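PDB 7MIQ: glutathione S-transferase from Vibrio parahaemolyticus, which probably catalyses the conjugation of glutathione to electrophilic compounds, as a transferase of the Gtt2 class. Local coordinates for residues A[4-9]-A[31-36]; A[13-18]-A[67-72]; A[144-149]-A[185-190]. All blocks are in the same frame, centred on the assembly; numbering follows the deposited sequence.

Contact 1 of 3, residues A[4-9]-A[31-36]; sequences YETAMT and LNVREG
The ring of Tyr4 meets Leu31 at its edge: CD2 of Tyr4 lies 4.0 Å from CD2 of Leu31, and that methyl sits near the ring plane rather than over a face. The two side chains run at a slant to each other. The other branch of the leucine, CD1, packs 4.0 Å from CB of Tyr4, so the fork straddles the root and the rim of the aromatic group. At the far end of the ring, OH is hydrogen-bonded to Glu56.

Beside this apolar patch, Leu31 N donates a hydrogen bond to Glu5 O over 2.9 Å, with an N-H...O angle of 150°. The bond prolongs the parallel pairing of strands 2-5 and 27-30, which are joined by a beta-alpha-beta crossover through helix 10-22, the unit that opens the thioredoxin-like domain of glutathione S-transferases. Beyond it the chains separate enough for a water to enter: it accepts from Ala7 N at 3.1 Å and donates to Leu31 O at 2.7 Å, carrying the pairing one step further.

Thr6 adds carbon contacts beside the water. Its CG2 stands anti to its own carbonyl carbon, with OG1 at chi1 57°, which sets the methyl 3.6 Å from Asn32 O. CB of Thr6 meets CG2 of Val33 at 3.8 Å. The side chain of Glu5 leads off the other way, to a salt bridge with Arg28.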
# COMPACT_ATOMS: atom_id res chain seq x y z
N TYR A 4 1.48 19.52 -8.10
CA TYR A 4 2.48 20.15 -7.25
C TYR A 4 3.58 19.15 -6.93
O TYR A 4 3.31 18.04 -6.46
CB TYR A 4 1.85 20.66 -5.95
CG TYR A 4 0.81 21.75 -6.16
CD1 TYR A 4 -0.52 21.43 -6.42
CD2 TYR A 4 1.16 23.09 -6.09
CE1 TYR A 4 -1.46 22.43 -6.61
CE2 TYR A 4 0.22 24.09 -6.28
CZ TYR A 4 -1.09 23.75 -6.54
OH TYR A 4 -2.03 24.74 -6.73
N GLU A 5 4.83 19.56 -7.16
CA GLU A 5 5.95 18.63 -7.06
C GLU A 5 7.21 19.40 -6.74
O GLU A 5 7.27 20.62 -6.93
CB GLU A 5 6.12 17.85 -8.37
CG GLU A 5 6.41 18.76 -9.57
CD GLU A 5 6.59 18.00 -10.87
OE1 GLU A 5 6.42 16.77 -10.88
OE2 GLU A 5 6.91 18.65 -11.88
N THR A 6 8.21 18.68 -6.23
CA THR A 6 9.57 19.21 -6.15
C THR A 6 10.38 18.66 -7.32
O THR A 6 9.97 17.73 -8.02
CB THR A 6 10.22 18.88 -4.81
OG1 THR A 6 10.23 17.46 -4.59
CG2 THR A 6 9.47 19.55 -3.67
N ALA A 7 11.56 19.26 -7.52
CA ALA A 7 12.25 19.15 -8.81
C ALA A 7 12.72 17.73 -9.09
O ALA A 7 12.62 17.25 -10.23
CB ALA A 7 13.43 20.12 -8.86
N MET A 8 13.26 17.03 -8.08
CA MET A 8 13.92 15.75 -8.33
C MET A 8 13.76 14.89 -7.08
O MET A 8 14.65 14.84 -6.22
CB MET A 8 15.39 15.95 -8.70
CG MET A 8 16.17 14.68 -9.01
SD MET A 8 15.55 13.78 -10.45
CE MET A 8 15.99 14.89 -11.78
N THR A 9 12.61 14.24 -6.96
CA THR A 9 12.36 13.37 -5.83
C THR A 9 11.61 12.14 -6.32
O THR A 9 10.80 12.23 -7.24
CB THR A 9 11.57 14.08 -4.71
OG1 THR A 9 11.61 13.30 -3.51
CG2 THR A 9 10.14 14.30 -5.11
N LEU A 31 7.45 23.43 -6.07
CA LEU A 31 7.49 23.80 -4.66
C LEU A 31 8.92 23.67 -4.15
O LEU A 31 9.76 22.99 -4.74
CB LEU A 31 6.58 22.90 -3.81
CG LEU A 31 5.09 22.81 -4.17
CD1 LEU A 31 4.37 21.95 -3.15
CD2 LEU A 31 4.48 24.19 -4.23
N ASN A 32 9.19 24.34 -3.03
CA ASN A 32 10.47 24.14 -2.35
C ASN A 32 10.52 22.77 -1.68
O ASN A 32 9.51 22.22 -1.27
CB ASN A 32 10.70 25.20 -1.27
CG ASN A 32 10.89 26.60 -1.83
OD1 ASN A 32 10.33 27.57 -1.30
ND2 ASN A 32 11.66 26.72 -2.90
N VAL A 33 11.73 22.23 -1.55
CA VAL A 33 11.95 21.01 -0.79
C VAL A 33 11.98 21.35 0.69
O VAL A 33 12.70 22.26 1.11
CB VAL A 33 13.25 20.32 -1.23
CG1 VAL A 33 13.49 19.06 -0.40
CG2 VAL A 33 13.18 19.99 -2.72
N ARG A 34 11.21 20.61 1.50
CA ARG A 34 11.12 20.89 2.93
C ARG A 34 11.72 19.78 3.78
O ARG A 34 11.49 19.76 4.99
CB ARG A 34 9.66 21.11 3.34
CG ARG A 34 8.89 22.10 2.47
CD ARG A 34 8.91 23.51 3.05
NE ARG A 34 8.76 24.54 2.02
CZ ARG A 34 8.71 25.84 2.26
NH1 ARG A 34 8.80 26.32 3.49
NH2 ARG A 34 8.58 26.69 1.24
N GLU A 35 12.50 18.88 3.18
CA GLU A 35 13.09 17.73 3.86
C GLU A 35 12.02 16.90 4.56
O GLU A 35 10.84 16.96 4.19
CB GLU A 35 14.16 18.15 4.87
CG GLU A 35 15.59 17.99 4.38
CD GLU A 35 16.02 19.08 3.41
OE1 GLU A 35 15.96 20.27 3.79
OE2 GLU A 35 16.40 18.74 2.27
N GLY A 36 12.43 16.11 5.55
CA GLY A 36 11.53 15.18 6.20
C GLY A 36 10.94 14.21 5.20
O GLY A 36 9.93 13.55 5.46
O HOH W 1 11.99 21.74 -5.69

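Contact 2 of 3, residues A[13-18]-A[67-72]; sequences KRVSIF and VAICRY
Phe18 and Cys70 meet ring face to side chain. CB of Cys70 stands over the middle of the Phe18 ring, 3.7 Å from its centroid and only 6° off the normal, a CH-pi contact. SG of the same residue is displaced from that axis: it lies 4.0 Å from the centroid, 32° off the normal, in an oblique sulfur-aromatic contact that leans toward the CB end of Phe18. With SG anti to the carbonyl carbon of Cys70, the sulfur reaches back toward helix 10-22, coming 4.0 Å from CA of Val15. The far part of the ring runs past the backbone, where CE1 of Phe18 comes 3.4 Å from O of Cys70.

Helices 10-22 and 66-76 pack here nearly parallel, their local axes 9.4 Å apart and crossing at -19°. In the thioredoxin-like domain of glutathione S-transferases this pair shares one side of the sheet and is overlaid by the helical C-terminal domain, here by helices 88-114 and 162-177. Phe18 itself reaches Val162 and Ile165.

Next to the sulfur, the side chains of Val15 and Ile69 cross at about a right angle, CG1 of Val15 meeting CG2 of Ile69 at 3.8 Å. Arg14 slants across Val67: a bend at its third torsion turns the guanidinium so that NH2 comes 3.4 Å from CG2 of Val67. The same NH2 is held by a salt bridge to Glu102 and a hydrogen bond to Thr166, so a buried charge meets its counter-ion across the domain boundary. On another side of helix 66-76, Arg71 forms a salt bridge with Glu95 of the second subunit.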
# COMPACT_ATOMS: atom_id res chain seq x y z
N LYS A 13 8.61 11.59 -9.22
CA LYS A 13 8.97 10.90 -10.46
C LYS A 13 8.07 9.70 -10.72
O LYS A 13 7.88 9.31 -11.88
CB LYS A 13 10.44 10.46 -10.41
CG LYS A 13 11.45 11.59 -10.59
CD LYS A 13 11.26 12.30 -11.92
CE LYS A 13 12.35 13.34 -12.14
NZ LYS A 13 12.22 14.02 -13.46
N ARG A 14 7.53 9.08 -9.67
CA ARG A 14 6.58 7.99 -9.89
C ARG A 14 5.39 8.47 -10.70
O ARG A 14 4.91 7.76 -11.60
CB ARG A 14 6.12 7.41 -8.55
CG ARG A 14 7.19 6.64 -7.79
CD ARG A 14 6.68 6.19 -6.43
NE ARG A 14 5.81 5.02 -6.52
CZ ARG A 14 5.23 4.45 -5.48
NH1 ARG A 14 5.38 4.92 -4.25
NH2 ARG A 14 4.48 3.36 -5.67
N VAL A 15 4.90 9.67 -10.41
CA VAL A 15 3.77 10.23 -11.16
C VAL A 15 4.21 10.69 -12.54
O VAL A 15 3.48 10.51 -13.52
CB VAL A 15 3.13 11.37 -10.35
CG1 VAL A 15 2.02 12.04 -11.16
CG2 VAL A 15 2.59 10.85 -9.03
N SER A 16 5.40 11.31 -12.64
CA SER A 16 5.86 11.84 -13.92
C SER A 16 6.02 10.74 -14.96
O SER A 16 5.63 10.91 -16.12
CB SER A 16 7.19 12.58 -13.73
OG SER A 16 7.02 13.78 -13.01
N ILE A 17 6.60 9.60 -14.56
CA ILE A 17 6.78 8.49 -15.50
C ILE A 17 5.43 7.94 -15.93
O ILE A 17 5.20 7.65 -17.12
CB ILE A 17 7.67 7.41 -14.87
CG1 ILE A 17 9.08 7.95 -14.61
CG2 ILE A 17 7.72 6.16 -15.75
CD1 ILE A 17 9.91 7.04 -13.72
N PHE A 18 4.51 7.78 -14.98
CA PHE A 18 3.17 7.28 -15.29
C PHE A 18 2.46 8.20 -16.28
O PHE A 18 1.85 7.74 -17.25
CB PHE A 18 2.37 7.15 -13.99
CG PHE A 18 1.08 6.40 -14.14
CD1 PHE A 18 -0.06 7.01 -14.63
CD2 PHE A 18 1.00 5.07 -13.75
CE1 PHE A 18 -1.25 6.31 -14.75
CE2 PHE A 18 -0.19 4.36 -13.86
CZ PHE A 18 -1.32 4.99 -14.36
N VAL A 67 0.41 6.77 -5.88
CA VAL A 67 -0.40 5.76 -6.56
C VAL A 67 -1.84 6.23 -6.73
O VAL A 67 -2.49 5.94 -7.75
CB VAL A 67 -0.33 4.42 -5.80
CG1 VAL A 67 -1.20 3.37 -6.50
CG2 VAL A 67 1.11 3.94 -5.72
N ALA A 68 -2.37 6.96 -5.75
CA ALA A 68 -3.73 7.49 -5.87
C ALA A 68 -3.82 8.54 -6.98
O ALA A 68 -4.82 8.60 -7.71
CB ALA A 68 -4.19 8.07 -4.54
N ILE A 69 -2.78 9.37 -7.11
CA ILE A 69 -2.72 10.32 -8.21
C ILE A 69 -2.69 9.59 -9.55
O ILE A 69 -3.40 9.96 -10.49
CB ILE A 69 -1.51 11.26 -8.04
CG1 ILE A 69 -1.69 12.15 -6.81
CG2 ILE A 69 -1.29 12.10 -9.30
CD1 ILE A 69 -0.43 12.92 -6.41
N CYS A 70 -1.88 8.53 -9.64
CA CYS A 70 -1.81 7.76 -10.88
C CYS A 70 -3.14 7.11 -11.21
O CYS A 70 -3.53 7.04 -12.38
CB CYS A 70 -0.71 6.70 -10.78
SG CYS A 70 0.98 7.36 -10.72
N ARG A 71 -3.85 6.61 -10.20
CA ARG A 71 -5.15 5.98 -10.46
C ARG A 71 -6.13 6.99 -11.05
O ARG A 71 -6.87 6.66 -11.99
CB ARG A 71 -5.71 5.35 -9.19
CG ARG A 71 -7.01 4.58 -9.43
CD ARG A 71 -7.53 3.84 -8.20
NE ARG A 71 -6.57 2.87 -7.68
CZ ARG A 71 -6.31 1.69 -8.23
NH1 ARG A 71 -6.91 1.31 -9.35
NH2 ARG A 71 -5.43 0.89 -7.65
N TYR A 72 -6.15 8.21 -10.53
CA TYR A 72 -7.02 9.24 -11.10
C TYR A 72 -6.60 9.59 -12.52
O TYR A 72 -7.44 9.68 -13.43
CB TYR A 72 -7.03 10.49 -10.21
CG TYR A 72 -8.07 11.50 -10.66
CD1 TYR A 72 -7.77 12.45 -11.64
CD2 TYR A 72 -9.34 11.51 -10.11
CE1 TYR A 72 -8.72 13.37 -12.06
CE2 TYR A 72 -10.29 12.43 -10.52
CZ TYR A 72 -9.98 13.35 -11.49
OH TYR A 72 -10.93 14.26 -11.90

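Contact 3 of 3, residues A[144-149]-A[185-190]; sequences TLDTRL and KYPNIA. Unlike the reference sequence in segment 144-149: Thr147 (reference Gln).
Asp146 reaches from helix 127-151 to the start of helix 187-196. CB lies 3.6 Å from CD1 of Tyr186 and also touches CG1 of Ile189, so the stem of the side chain meets an aromatic and an aliphatic group in directions roughly at right angles. With CG anti to the backbone N, the carboxylate extends past the tyrosine, its plane turned 53° from that of the ring, and CG comes 3.7 Å from CB of Tyr186.

At the tip, OD2 turns toward the side-chain amide of Asn188, while OD1 faces the backbone of the first turn. OD1 accepts a hydrogen bond from Ile189 N over 3.2 Å; the bond is fairly straight, 158° at the hydrogen, and arrives on the anti side of the carboxylate, 29° out of its plane. A weak, bent one comes from Asn188 N at 2.9 Å. Pro187 has no N-H to offer, which leaves the next two amides as the donors. A negative charge placed at the N-terminal end of a helix would be expected to interact favourably with its dipole.

Apolar packing is supplied by Leu145 and Leu149, one turn apart on the same face of the helix. The side chains of Leu145 and Ile189 cross at about a right angle, CD2 of the leucine 4.1 Å from CD1 of the isoleucine, and CD1 of Leu149 rests 3.9 Å from CA of Ile189. Leu149 O is in turn bonded by Arg191. The arrangement, an aspartate on one helix binding the first-turn amides of another beside leucine-isoleucine packing, belongs to the all-helical C-terminal domain of the glutathione S-transferase fold.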
# COMPACT_ATOMS: atom_id res chain seq x y z
N THR A 144 13.89 -12.83 -4.20
CA THR A 144 12.49 -13.06 -4.54
C THR A 144 12.11 -12.33 -5.83
O THR A 144 11.40 -12.88 -6.68
CB THR A 144 11.58 -12.62 -3.39
OG1 THR A 144 11.95 -13.32 -2.20
CG2 THR A 144 10.13 -12.90 -3.72
N LEU A 145 12.57 -11.09 -5.98
CA LEU A 145 12.29 -10.34 -7.20
C LEU A 145 13.00 -10.95 -8.40
O LEU A 145 12.43 -11.03 -9.50
CB LEU A 145 12.68 -8.88 -7.03
CG LEU A 145 12.36 -7.95 -8.19
CD1 LEU A 145 10.87 -7.99 -8.51
CD2 LEU A 145 12.81 -6.52 -7.87
N ASP A 146 14.25 -11.37 -8.23
CA ASP A 146 14.99 -11.97 -9.33
C ASP A 146 14.34 -13.27 -9.79
O ASP A 146 14.24 -13.53 -11.00
CB ASP A 146 16.44 -12.21 -8.93
CG ASP A 146 17.29 -12.69 -10.08
OD1 ASP A 146 17.73 -11.85 -10.90
OD2 ASP A 146 17.51 -13.91 -10.19
N THR A 147 13.89 -14.10 -8.85
CA THR A 147 13.23 -15.34 -9.23
C THR A 147 11.93 -15.07 -9.98
O THR A 147 11.62 -15.74 -10.97
CB THR A 147 12.98 -16.21 -8.00
OG1 THR A 147 14.23 -16.59 -7.42
CG2 THR A 147 12.21 -17.47 -8.38
N ARG A 148 11.17 -14.06 -9.53
CA ARG A 148 9.97 -13.66 -10.25
C ARG A 148 10.30 -13.26 -11.68
O ARG A 148 9.62 -13.68 -12.63
CB ARG A 148 9.27 -12.52 -9.51
CG ARG A 148 8.09 -11.93 -10.25
CD ARG A 148 7.04 -12.98 -10.58
NE ARG A 148 5.84 -12.38 -11.15
CZ ARG A 148 4.81 -13.07 -11.63
NH1 ARG A 148 4.80 -14.39 -11.63
NH2 ARG A 148 3.76 -12.41 -12.11
N LEU A 149 11.34 -12.45 -11.87
CA LEU A 149 11.67 -11.98 -13.21
C LEU A 149 12.36 -13.04 -14.06
O LEU A 149 12.60 -12.79 -15.25
CB LEU A 149 12.53 -10.71 -13.12
CG LEU A 149 11.73 -9.51 -12.58
CD1 LEU A 149 12.63 -8.33 -12.24
CD2 LEU A 149 10.65 -9.10 -13.57
N LYS A 185 24.63 -9.43 -9.20
CA LYS A 185 24.14 -10.62 -8.49
C LYS A 185 22.80 -11.14 -9.01
O LYS A 185 22.54 -12.32 -8.80
CB LYS A 185 24.00 -10.29 -7.01
CG LYS A 185 25.11 -9.43 -6.41
CD LYS A 185 24.70 -8.79 -5.10
CE LYS A 185 25.83 -8.75 -4.09
NZ LYS A 185 25.93 -10.01 -3.32
N TYR A 186 22.00 -10.32 -9.69
CA TYR A 186 20.64 -10.72 -10.05
C TYR A 186 20.40 -10.43 -11.53
O TYR A 186 19.90 -9.36 -11.90
CB TYR A 186 19.63 -10.01 -9.14
CG TYR A 186 19.85 -10.37 -7.69
CD1 TYR A 186 19.55 -11.64 -7.21
CD2 TYR A 186 20.39 -9.44 -6.80
CE1 TYR A 186 19.77 -11.98 -5.88
CE2 TYR A 186 20.61 -9.77 -5.47
CZ TYR A 186 20.29 -11.04 -5.02
OH TYR A 186 20.51 -11.38 -3.70
N PRO A 187 20.75 -11.38 -12.40
CA PRO A 187 20.69 -11.12 -13.84
C PRO A 187 19.28 -10.89 -14.36
O PRO A 187 19.11 -10.19 -15.37
CB PRO A 187 21.31 -12.38 -14.47
CG PRO A 187 22.04 -13.06 -13.35
CD PRO A 187 21.30 -12.72 -12.10
N ASN A 188 18.27 -11.48 -13.72
CA ASN A 188 16.90 -11.30 -14.19
C ASN A 188 16.38 -9.91 -13.84
O ASN A 188 15.67 -9.30 -14.64
CB ASN A 188 16.02 -12.40 -13.60
CG ASN A 188 16.46 -13.79 -14.04
OD1 ASN A 188 16.93 -14.59 -13.22
ND2 ASN A 188 16.34 -14.07 -15.32
N ILE A 189 16.73 -9.40 -12.66
CA ILE A 189 16.47 -7.99 -12.38
C ILE A 189 17.20 -7.12 -13.39
O ILE A 189 16.65 -6.14 -13.90
CB ILE A 189 16.88 -7.64 -10.94
CG1 ILE A 189 16.12 -8.51 -9.93
CG2 ILE A 189 16.64 -6.15 -10.66
CD1 ILE A 189 16.50 -8.24 -8.48
N ALA A 190 18.45 -7.47 -13.70
CA ALA A 190 19.23 -6.67 -14.64
C ALA A 190 18.58 -6.68 -16.02
O ALA A 190 18.41 -5.63 -16.65
CB ALA A 190 20.66 -7.19 -14.70

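In the fold
Contacts 1 and 2 belong to the thioredoxin-like half of the chain, and their segments alternate along it, strand 2-5 being followed by helix 10-22 after a short turn. Their centres are 16 Å apart, and they touch where Met8 SD packs 3.7 Å from Lys13 CE. In glutathione S-transferases the turn from first strand to first helix borders the glutathione site, so contact 1 probably lies close to it. Contact 2 lies deeper, and residues of its helices also touch the helical domain and the second subunit. Contact 3 stands apart in the helical domain, across the chain's centre: its own centre is about 32 Å from that of contact 1 and 25 Å from that of contact 2.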